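Local coordinates for binding domain (Hc) of Paraclostridial Mosquitocidal Protein 1 (Paraclostridium bifermentans, PDB 6HOX) that probably targets the toxin to host nerve cells, as the receptor-binding part of a clostridial-type neurotoxin directed against Anopheles mosquitoes, at residues N367-I373 against Q384-E389; N393-A399 against W410-G416; L65-E69 against F207-N212. All blocks are in the same frame, centred on the assembly; numbering follows the deposited sequence.

Contact 1: residues N367-I373 against Q384-E389; sequences NGDLKLI and QIRIFE
D369-I373 and Q384-F388 pair as the two antiparallel strands of a β-hairpin in the β-trefoil-family half of the binding domain, with F388 facing D369 at one end. The strand axes come within 4.6 Å and their directions differ by 154°. Six backbone hydrogen bonds join D369 with F388, K371 with R386 and I373 with Q384. The shortest runs from R386 N to K371 O, at 2.8 Å. L370 and L372 share the buried face with I385 and I387. L370 CD1 presses against I387 CD1 at 3.4 Å, tighter than a usual carbon contact, and these two side chains lie alongside each other. On the other face, with K371 CG anti to its own backbone N (chi1 -164°), the K371 chain passes the F388 ring at a slant, and K371 CE lies 3.7 Å from F388 CE2. K371 CB sits at the ring edge, in plane. Next to the strands, G368, with a positive phi of 102°, brings its CA to 3.2 Å from F388 O. E389 is held by a salt bridge to R392. The D369 carboxylate pairs with R366, and D369 OD1 also takes a bond of 2.6 Å from water 2.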
loop_
_atom_site.group_PDB
_atom_site.type_symbol
_atom_site.label_atom_id
_atom_site.label_comp_id
_atom_site.label_asym_id
_atom_site.label_seq_id
_atom_site.Cartn_x
_atom_site.Cartn_y
_atom_site.Cartn_z
ATOM N N ASN A 367 -6.664 -3.623 -32.046
ATOM C CA ASN A 367 -6.028 -2.727 -32.992
ATOM C C ASN A 367 -4.769 -2.122 -32.350
ATOM O O ASN A 367 -4.801 -1.016 -31.817
ATOM C CB ASN A 367 -6.978 -1.615 -33.444
ATOM C CG ASN A 367 -6.324 -0.682 -34.435
ATOM O OD1 ASN A 367 -5.371 -1.072 -35.101
ATOM N ND2 ASN A 367 -6.821 0.536 -34.553
ATOM N N GLY A 368 -3.662 -2.861 -32.438
ATOM C CA GLY A 368 -2.415 -2.508 -31.798
ATOM C C GLY A 368 -2.224 -3.333 -30.542
ATOM O O GLY A 368 -2.987 -4.272 -30.308
ATOM N N ASP A 369 -1.196 -2.986 -29.753
ATOM C CA ASP A 369 -0.848 -3.708 -28.540
ATOM C C ASP A 369 -0.789 -2.715 -27.378
ATOM O O ASP A 369 -0.436 -1.564 -27.568
ATOM C CB ASP A 369 0.481 -4.453 -28.694
ATOM C CG ASP A 369 0.463 -5.470 -29.824
ATOM O OD1 ASP A 369 0.713 -5.073 -30.974
ATOM O OD2 ASP A 369 0.153 -6.640 -29.550
ATOM N N LEU A 370 -1.212 -3.195 -26.205
ATOM C CA LEU A 370 -1.043 -2.545 -24.923
ATOM C C LEU A 370 0.049 -3.294 -24.171
ATOM O O LEU A 370 0.058 -4.523 -24.153
ATOM C CB LEU A 370 -2.345 -2.596 -24.121
ATOM C CG LEU A 370 -3.253 -1.384 -24.244
ATOM C CD1 LEU A 370 -3.525 -1.091 -25.701
ATOM C CD2 LEU A 370 -4.546 -1.597 -23.462
ATOM N N LYS A 371 0.929 -2.521 -23.533
ATOM C CA LYS A 371 1.952 -3.030 -22.659
ATOM C C LYS A 371 1.837 -2.303 -21.314
ATOM O O LYS A 371 1.771 -1.082 -21.274
ATOM C CB LYS A 371 3.317 -2.821 -23.316
ATOM C CG LYS A 371 4.450 -3.640 -22.718
ATOM C CD LYS A 371 5.764 -3.440 -23.435
ATOM C CE LYS A 371 5.852 -4.265 -24.703
ATOM N NZ LYS A 371 7.155 -4.965 -24.794
ATOM N N LEU A 372 1.774 -3.070 -20.224
ATOM C CA LEU A 372 1.816 -2.499 -18.897
ATOM C C LEU A 372 3.284 -2.424 -18.466
ATOM O O LEU A 372 3.998 -3.437 -18.427
ATOM C CB LEU A 372 0.961 -3.333 -17.933
ATOM C CG LEU A 372 -0.535 -2.992 -17.924
ATOM C CD1 LEU A 372 -1.186 -3.326 -19.249
ATOM C CD2 LEU A 372 -1.274 -3.710 -16.802
ATOM N N ILE A 373 3.718 -1.205 -18.153
ATOM C CA ILE A 373 5.118 -0.899 -17.887
ATOM C C ILE A 373 5.233 -0.137 -16.564
ATOM O O ILE A 373 4.259 0.381 -16.015
ATOM C CB ILE A 373 5.750 -0.083 -19.036
ATOM C CG1 ILE A 373 5.106 1.299 -19.141
ATOM C CG2 ILE A 373 5.683 -0.869 -20.339
ATOM C CD1 ILE A 373 5.606 2.144 -20.276
ATOM N N GLN A 384 2.191 2.520 -15.817
ATOM C CA GLN A 384 1.846 3.229 -17.031
ATOM C C GLN A 384 1.462 2.186 -18.083
ATOM O O GLN A 384 1.752 0.995 -17.926
ATOM C CB GLN A 384 2.988 4.129 -17.486
ATOM C CG GLN A 384 3.496 5.063 -16.395
ATOM C CD GLN A 384 4.460 4.353 -15.481
ATOM O OE1 GLN A 384 5.268 3.544 -15.935
ATOM N NE2 GLN A 384 4.391 4.653 -14.188
ATOM N N ILE A 385 0.788 2.648 -19.140
ATOM C CA ILE A 385 0.301 1.769 -20.177
ATOM C C ILE A 385 0.724 2.340 -21.527
ATOM O O ILE A 385 0.354 3.463 -21.866
ATOM C CB ILE A 385 -1.222 1.557 -20.081
ATOM C CG1 ILE A 385 -1.616 0.921 -18.742
ATOM C CG2 ILE A 385 -1.718 0.740 -21.268
ATOM C CD1 ILE A 385 -3.101 0.655 -18.594
ATOM N N ARG A 386 1.531 1.552 -22.249
ATOM C CA ARG A 386 2.101 1.944 -23.511
ATOM C C ARG A 386 1.259 1.337 -24.633
ATOM O O ARG A 386 1.040 0.116 -24.663
ATOM C CB ARG A 386 3.563 1.507 -23.624
ATOM C CG ARG A 386 4.250 1.991 -24.896
ATOM C CD ARG A 386 5.762 2.015 -24.811
ATOM N NE ARG A 386 6.409 2.393 -26.070
ATOM C CZ ARG A 386 7.736 2.485 -26.245
ATOM N NH1 ARG A 386 8.562 2.230 -25.239
ATOM N NH2 ARG A 386 8.232 2.845 -27.426
ATOM N N ILE A 387 0.826 2.221 -25.541
ATOM C CA ILE A 387 0.062 1.900 -26.735
ATOM C C ILE A 387 1.052 1.800 -27.901
ATOM O O ILE A 387 1.789 2.762 -28.165
ATOM C CB ILE A 387 -0.995 2.990 -27.034
ATOM C CG1 ILE A 387 -1.876 3.340 -25.829
ATOM C CG2 ILE A 387 -1.813 2.620 -28.261
ATOM C CD1 ILE A 387 -2.638 2.179 -25.270
ATOM N N PHE A 388 1.044 0.651 -28.581
ATOM C CA PHE A 388 1.837 0.381 -29.780
ATOM C C PHE A 388 0.873 0.257 -30.950
ATOM O O PHE A 388 0.091 -0.687 -30.989
ATOM C CB PHE A 388 2.605 -0.942 -29.696
ATOM C CG PHE A 388 3.738 -0.924 -28.712
ATOM C CD1 PHE A 388 4.997 -0.489 -29.094
ATOM C CD2 PHE A 388 3.538 -1.309 -27.396
ATOM C CE1 PHE A 388 6.035 -0.440 -28.181
ATOM C CE2 PHE A 388 4.582 -1.261 -26.487
ATOM C CZ PHE A 388 5.828 -0.828 -26.881
ATOM N N GLU A 389 0.931 1.218 -31.872
ATOM C CA GLU A 389 0.004 1.254 -32.996
ATOM C C GLU A 389 0.692 1.988 -34.142
ATOM O O GLU A 389 1.499 2.888 -33.922
ATOM C CB GLU A 389 -1.314 1.920 -32.586
ATOM C CG GLU A 389 -2.458 1.687 -33.562
ATOM C CD GLU A 389 -2.746 2.763 -34.604
ATOM O OE1 GLU A 389 -2.245 3.908 -34.480
ATOM O OE2 GLU A 389 -3.513 2.455 -35.532
HETATM O O HOH W 1 -5.874 1.615 -37.688
HETATM O O HOH W 2 1.361 -3.327 -32.762
#

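Contact 2: residues N393-A399 against W410-G416; sequences NGLLSIA and WYLYSSG
L395 pairs with S415 and S397 with Y413 in an antiparallel β-hairpin of the C-terminal half of the binding domain, between strand 394-398 and strand 409-415. The two segment axes approach to 4.0 Å, with 155° between their directions. Five backbone hydrogen bonds connect them: two between L395 and S415, two between S397 and Y413, and one from A399 N to Y411 O at 2.8 Å.

L396, I398, L412 and S414 point to one face. There the side chains of L396 and L412 cross at an angle, L396 CD1 4.1 Å from L412 CB, and I398 CG2 meets L412 CD1. I398 CB also packs on W410 CB, 3.9 Å away. M265 and M360 cover L396 from outside the pair.

L395, S397, Y413 and S415 point to the other face. Y413 has CG between its backbone N and carbonyl carbon (chi1 85°), which swings the ring across the neighbouring strand. Its edge meets I398 O, with Y413 CE1 at 3.4 Å. The same ring touches A399 CB through Y413 CD1, at 3.7 Å, while its hydroxyl bonds to water 3. At the loop end of the hairpin, water 4 bridges A399 O and Y411 N.

At the open end, G394 and G416 have CA atoms 4.0 Å apart, and G394 CA comes to 3.0 Å from S415 O. S414 OG is hydrogen-bonded to R392 O. S415 is the N-cap of helix 416-420, its OG bonded to Y418 N, and Y418 touches S397 and Y413. Antiparallel hairpins of this kind make up the β-trefoil, the fold expected of the clostridial neurotoxin C-terminal receptor-binding family.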
loop_
_atom_site.group_PDB
_atom_site.type_symbol
_atom_site.label_atom_id
_atom_site.label_comp_id
_atom_site.label_asym_id
_atom_site.label_seq_id
_atom_site.Cartn_x
_atom_site.Cartn_y
_atom_site.Cartn_z
ATOM N N ASN A 393 1.373 5.565 -31.580
ATOM C CA ASN A 393 2.156 5.138 -30.417
ATOM C C ASN A 393 2.047 6.213 -29.344
ATOM O O ASN A 393 2.079 7.385 -29.670
ATOM C CB ASN A 393 3.631 4.951 -30.750
ATOM C CG ASN A 393 3.869 3.789 -31.681
ATOM O OD1 ASN A 393 3.218 2.757 -31.576
ATOM N ND2 ASN A 393 4.802 3.961 -32.597
ATOM N N GLY A 394 1.911 5.799 -28.083
ATOM C CA GLY A 394 1.873 6.758 -26.970
ATOM C C GLY A 394 1.725 6.084 -25.616
ATOM O O GLY A 394 1.723 4.872 -25.509
ATOM N N LEU A 395 1.631 6.912 -24.573
ATOM C CA LEU A 395 1.260 6.464 -23.242
ATOM C C LEU A 395 -0.212 6.803 -23.045
ATOM O O LEU A 395 -0.682 7.878 -23.455
ATOM C CB LEU A 395 2.111 7.156 -22.169
ATOM C CG LEU A 395 3.600 6.831 -22.189
ATOM C CD1 LEU A 395 4.360 7.629 -21.129
ATOM C CD2 LEU A 395 3.837 5.348 -21.986
ATOM N N LEU A 396 -0.928 5.866 -22.433
ATOM C CA LEU A 396 -2.321 6.068 -22.130
ATOM C C LEU A 396 -2.432 7.195 -21.098
ATOM O O LEU A 396 -1.765 7.179 -20.044
ATOM C CB LEU A 396 -2.927 4.769 -21.607
ATOM C CG LEU A 396 -4.415 4.859 -21.280
ATOM C CD1 LEU A 396 -5.238 4.948 -22.564
ATOM C CD2 LEU A 396 -4.841 3.688 -20.431
ATOM N N SER A 397 -3.259 8.182 -21.437
ATOM C CA SER A 397 -3.524 9.310 -20.586
ATOM C C SER A 397 -5.000 9.723 -20.717
ATOM O O SER A 397 -5.787 9.055 -21.382
ATOM C CB SER A 397 -2.593 10.438 -20.901
ATOM O OG SER A 397 -2.581 11.373 -19.832
ATOM N N ILE A 398 -5.365 10.783 -19.997
ATOM C CA ILE A 398 -6.672 11.417 -20.073
ATOM C C ILE A 398 -6.464 12.769 -20.748
ATOM O O ILE A 398 -5.458 13.430 -20.480
ATOM C CB ILE A 398 -7.340 11.556 -18.691
ATOM C CG1 ILE A 398 -6.377 12.106 -17.637
ATOM C CG2 ILE A 398 -7.945 10.226 -18.266
ATOM C CD1 ILE A 398 -7.045 12.579 -16.372
ATOM N N ALA A 399 -7.383 13.118 -21.658
ATOM C CA ALA A 399 -7.260 14.315 -22.497
ATOM C C ALA A 399 -7.704 15.546 -21.696
ATOM O O ALA A 399 -8.897 15.676 -21.382
ATOM C CB ALA A 399 -8.063 14.133 -23.761
ATOM N N TRP A 410 -13.194 13.151 -18.850
ATOM C CA TRP A 410 -11.971 13.211 -19.629
ATOM C C TRP A 410 -11.836 11.897 -20.389
ATOM O O TRP A 410 -11.896 10.825 -19.778
ATOM C CB TRP A 410 -10.759 13.486 -18.734
ATOM C CG TRP A 410 -10.893 14.748 -17.943
ATOM C CD1 TRP A 410 -10.536 16.004 -18.333
ATOM C CD2 TRP A 410 -11.487 14.886 -16.639
ATOM N NE1 TRP A 410 -10.849 16.912 -17.358
ATOM C CE2 TRP A 410 -11.424 16.256 -16.302
ATOM C CE3 TRP A 410 -12.052 13.991 -15.721
ATOM C CZ2 TRP A 410 -11.901 16.748 -15.085
ATOM C CZ3 TRP A 410 -12.522 14.477 -14.519
ATOM C CH2 TRP A 410 -12.452 15.839 -14.210
ATOM N N TYR A 411 -11.716 12.003 -21.718
ATOM C CA TYR A 411 -11.575 10.830 -22.591
ATOM C C TYR A 411 -10.164 10.266 -22.437
ATOM O O TYR A 411 -9.233 10.998 -22.080
ATOM C CB TYR A 411 -11.912 11.187 -24.041
ATOM C CG TYR A 411 -13.390 11.416 -24.239
ATOM C CD1 TYR A 411 -14.250 10.342 -24.417
ATOM C CD2 TYR A 411 -13.937 12.689 -24.180
ATOM C CE1 TYR A 411 -15.611 10.531 -24.577
ATOM C CE2 TYR A 411 -15.300 12.893 -24.330
ATOM C CZ TYR A 411 -16.141 11.809 -24.529
ATOM O OH TYR A 411 -17.489 11.980 -24.664
ATOM N N LEU A 412 -10.037 8.964 -22.678
ATOM C CA LEU A 412 -8.723 8.315 -22.673
ATOM C C LEU A 412 -8.106 8.489 -24.068
ATOM O O LEU A 412 -8.833 8.448 -25.071
ATOM C CB LEU A 412 -8.878 6.835 -22.312
ATOM C CG LEU A 412 -8.988 6.487 -20.828
ATOM C CD1 LEU A 412 -10.176 7.174 -20.190
ATOM C CD2 LEU A 412 -9.102 4.980 -20.653
ATOM N N TYR A 413 -6.784 8.705 -24.128
ATOM C CA TYR A 413 -6.094 8.834 -25.414
ATOM C C TYR A 413 -4.644 8.339 -25.321
ATOM O O TYR A 413 -4.044 8.239 -24.226
ATOM C CB TYR A 413 -6.211 10.272 -25.940
ATOM C CG TYR A 413 -5.191 11.245 -25.414
ATOM C CD1 TYR A 413 -5.257 11.708 -24.105
ATOM C CD2 TYR A 413 -4.160 11.710 -26.219
ATOM C CE1 TYR A 413 -4.304 12.577 -23.595
ATOM C CE2 TYR A 413 -3.206 12.588 -25.727
ATOM C CZ TYR A 413 -3.285 13.027 -24.415
ATOM O OH TYR A 413 -2.375 13.916 -23.920
ATOM N N SER A 414 -4.090 8.006 -26.494
ATOM C CA SER A 414 -2.690 7.629 -26.646
ATOM C C SER A 414 -1.825 8.869 -26.909
ATOM O O SER A 414 -1.863 9.403 -28.007
ATOM C CB SER A 414 -2.533 6.630 -27.738
ATOM O OG SER A 414 -1.163 6.348 -27.934
ATOM N N SER A 415 -1.034 9.294 -25.911
ATOM C CA SER A 415 -0.194 10.508 -26.013
ATOM C C SER A 415 1.201 10.151 -26.535
ATOM O O SER A 415 2.012 9.569 -25.814
ATOM C CB SER A 415 -0.067 11.259 -24.700
ATOM O OG SER A 415 0.875 12.337 -24.825
ATOM N N GLY A 416 1.455 10.527 -27.793
ATOM C CA GLY A 416 2.772 10.432 -28.410
ATOM C C GLY A 416 3.744 11.392 -27.754
ATOM O O GLY A 416 4.883 11.040 -27.530
HETATM O O HOH W 3 -4.098 15.878 -22.493
HETATM O O HOH W 4 -11.253 14.931 -22.532
#

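Contact 3: residues L65-E69 against F207-N212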
loop_
_atom_site.group_PDB
_atom_site.type_symbol
_atom_site.label_atom_id
_atom_site.label_comp_id
_atom_site.label_asym_id
_atom_site.label_seq_id
_atom_site.Cartn_x
_atom_site.Cartn_y
_atom_site.Cartn_z
ATOM N N LEU A 65 -4.660 -9.645 12.646
ATOM C CA LEU A 65 -5.091 -9.495 14.031
ATOM C C LEU A 65 -6.449 -8.789 14.073
ATOM O O LEU A 65 -6.590 -7.711 13.527
ATOM C CB LEU A 65 -4.055 -8.655 14.774
ATOM C CG LEU A 65 -2.668 -9.277 14.922
ATOM C CD1 LEU A 65 -1.735 -8.328 15.675
ATOM C CD2 LEU A 65 -2.740 -10.604 15.657
ATOM N N ASN A 66 -7.409 -9.398 14.770
ATOM C CA ASN A 66 -8.777 -8.931 14.939
ATOM C C ASN A 66 -8.939 -8.387 16.360
ATOM O O ASN A 66 -8.065 -8.558 17.191
ATOM C CB ASN A 66 -9.784 -10.057 14.660
ATOM C CG ASN A 66 -9.735 -10.505 13.215
ATOM O OD1 ASN A 66 -9.592 -9.678 12.313
ATOM N ND2 ASN A 66 -9.839 -11.805 12.979
ATOM N N SER A 67 -10.088 -7.761 16.630
ATOM C CA SER A 67 -10.349 -7.115 17.918
ATOM C C SER A 67 -11.032 -8.089 18.889
ATOM O O SER A 67 -12.109 -7.804 19.402
ATOM C CB SER A 67 -11.159 -5.868 17.730
ATOM O OG SER A 67 -10.379 -4.861 17.109
ATOM N N ASN A 68 -10.422 -9.255 19.101
ATOM C CA ASN A 68 -10.898 -10.193 20.142
ATOM C C ASN A 68 -9.694 -10.753 20.898
ATOM O O ASN A 68 -8.554 -10.673 20.408
ATOM C CB ASN A 68 -11.753 -11.323 19.573
ATOM C CG ASN A 68 -10.963 -12.204 18.638
ATOM O OD1 ASN A 68 -10.186 -13.045 19.090
ATOM N ND2 ASN A 68 -11.131 -11.986 17.342
ATOM N N GLU A 69 -9.984 -11.319 22.077
ATOM C CA GLU A 69 -8.991 -11.683 23.087
ATOM C C GLU A 69 -8.133 -12.856 22.611
ATOM O O GLU A 69 -7.004 -12.971 23.002
ATOM C CB GLU A 69 -9.676 -12.028 24.412
ATOM C CG GLU A 69 -10.231 -10.813 25.109
ATOM C CD GLU A 69 -9.146 -9.804 25.440
ATOM O OE1 GLU A 69 -8.258 -10.143 26.243
ATOM O OE2 GLU A 69 -9.160 -8.710 24.843
ATOM N N PHE A 207 1.758 -8.991 20.414
ATOM C CA PHE A 207 1.142 -8.507 19.182
ATOM C C PHE A 207 -0.364 -8.674 19.332
ATOM O O PHE A 207 -0.865 -9.803 19.334
ATOM C CB PHE A 207 1.653 -9.288 17.975
ATOM C CG PHE A 207 3.131 -9.172 17.716
ATOM C CD1 PHE A 207 4.045 -9.889 18.472
ATOM C CD2 PHE A 207 3.614 -8.350 16.710
ATOM C CE1 PHE A 207 5.401 -9.772 18.240
ATOM C CE2 PHE A 207 4.976 -8.213 16.500
ATOM C CZ PHE A 207 5.866 -8.930 17.264
ATOM N N LYS A 208 -1.077 -7.555 19.482
ATOM C CA LYS A 208 -2.495 -7.567 19.824
ATOM C C LYS A 208 -3.048 -6.147 19.817
ATOM O O LYS A 208 -2.404 -5.242 20.367
ATOM C CB LYS A 208 -2.699 -8.115 21.237
ATOM C CG LYS A 208 -4.141 -8.365 21.634
ATOM C CD LYS A 208 -4.273 -8.805 23.073
ATOM C CE LYS A 208 -5.677 -9.264 23.413
ATOM N NZ LYS A 208 -6.658 -8.156 23.326
ATOM N N LEU A 209 -4.244 -5.990 19.233
ATOM C CA LEU A 209 -5.038 -4.770 19.380
ATOM C C LEU A 209 -5.542 -4.692 20.825
ATOM O O LEU A 209 -6.296 -5.564 21.244
ATOM C CB LEU A 209 -6.221 -4.789 18.407
ATOM C CG LEU A 209 -5.889 -4.440 16.961
ATOM C CD1 LEU A 209 -7.010 -4.870 16.032
ATOM C CD2 LEU A 209 -5.622 -2.948 16.823
ATOM N N GLU A 210 -5.099 -3.672 21.570
ATOM C CA GLU A 210 -5.482 -3.518 22.972
ATOM C C GLU A 210 -5.853 -2.064 23.237
ATOM O O GLU A 210 -5.002 -1.206 23.125
ATOM C CB GLU A 210 -4.336 -3.961 23.885
ATOM C CG GLU A 210 -4.736 -4.108 25.341
ATOM C CD GLU A 210 -5.793 -5.179 25.555
ATOM O OE1 GLU A 210 -5.509 -6.367 25.291
ATOM O OE2 GLU A 210 -6.912 -4.814 25.917
ATOM N N GLY A 211 -7.108 -1.822 23.637
ATOM C CA GLY A 211 -7.556 -0.493 24.078
ATOM C C GLY A 211 -8.551 0.152 23.122
ATOM O O GLY A 211 -9.141 1.172 23.453
ATOM N N ASN A 212 -8.757 -0.461 21.952
ATOM C CA ASN A 212 -9.646 0.068 20.919
ATOM C C ASN A 212 -11.105 -0.304 21.248
ATOM O O ASN A 212 -11.408 -1.465 21.501
ATOM C CB ASN A 212 -9.228 -0.427 19.531
ATOM C CG ASN A 212 -9.199 -1.932 19.414
ATOM O OD1 ASN A 212 -8.522 -2.609 20.190
ATOM N ND2 ASN A 212 -9.944 -2.461 18.454
HETATM O O HOH W 5 -5.627 -8.351 18.310
HETATM O O HOH W 6 -7.556 -7.852 20.612
HETATM O O HOH W 7 -9.138 -5.981 25.530
#
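L65 and K208 have CA atoms 6.6 Å apart, and no backbone hydrogen bond joins 65-69 to 207-212, whose chain turns a corner at K208. Both segments belong to the concanavalin-like (lectin-type) β-sandwich family of the N-terminal receptor-binding half. Side chains and waters connect them. L65 CD1 rests on the backbone of F207 and K208, 3.9 Å from K208 N. L209 CD1 reaches towards the turn from the other segment and lies 3.5 Å from S67 OG. S67 is the centre of an inverse gamma turn. Its OG accepts a bond of 2.8 Å from N212 ND2, with OG close to the amide plane; S67 OG is also bonded to Q217 O. Water 5 links N66 O to L209 N, and water 6 joins N68 O, L209 O and K208 NZ. Nearer the surface, K208 sits between two carboxylates. Its chain is extended until a bend at chi4 (-65°), which brings NZ to both acids. The ammonium group probably offsets the repulsion between E69 and E210. K208 NZ approaches each carboxylate from above its plane, lying 3.0 Å from E69 OE2 and 2.9 Å from E210 OE1.

In the fold
Contacts 1 and 2 are neighbours in the C-terminal receptor-binding half, with centres about 11 Å apart. They follow each other along the chain, and strands 384-388 and 394-398 pair directly. I385 O to L396 N and I387 N to G394 O are both 2.8 Å, probable hydrogen bonds. I387 CB also packs on S414 OG, so strand 384-388 touches strand 409-415 as well. Contact 3 belongs to the N-terminal half, on the opposite side of the chain's centre. Its centre is about 46 Å from that of contact 1 and about 47 Å from that of contact 2; the nearest atoms are about 30 and 36 Å apart. An acetate ion, probably from the crystallisation liquor, lies about 4 Å from the side chain of Y411.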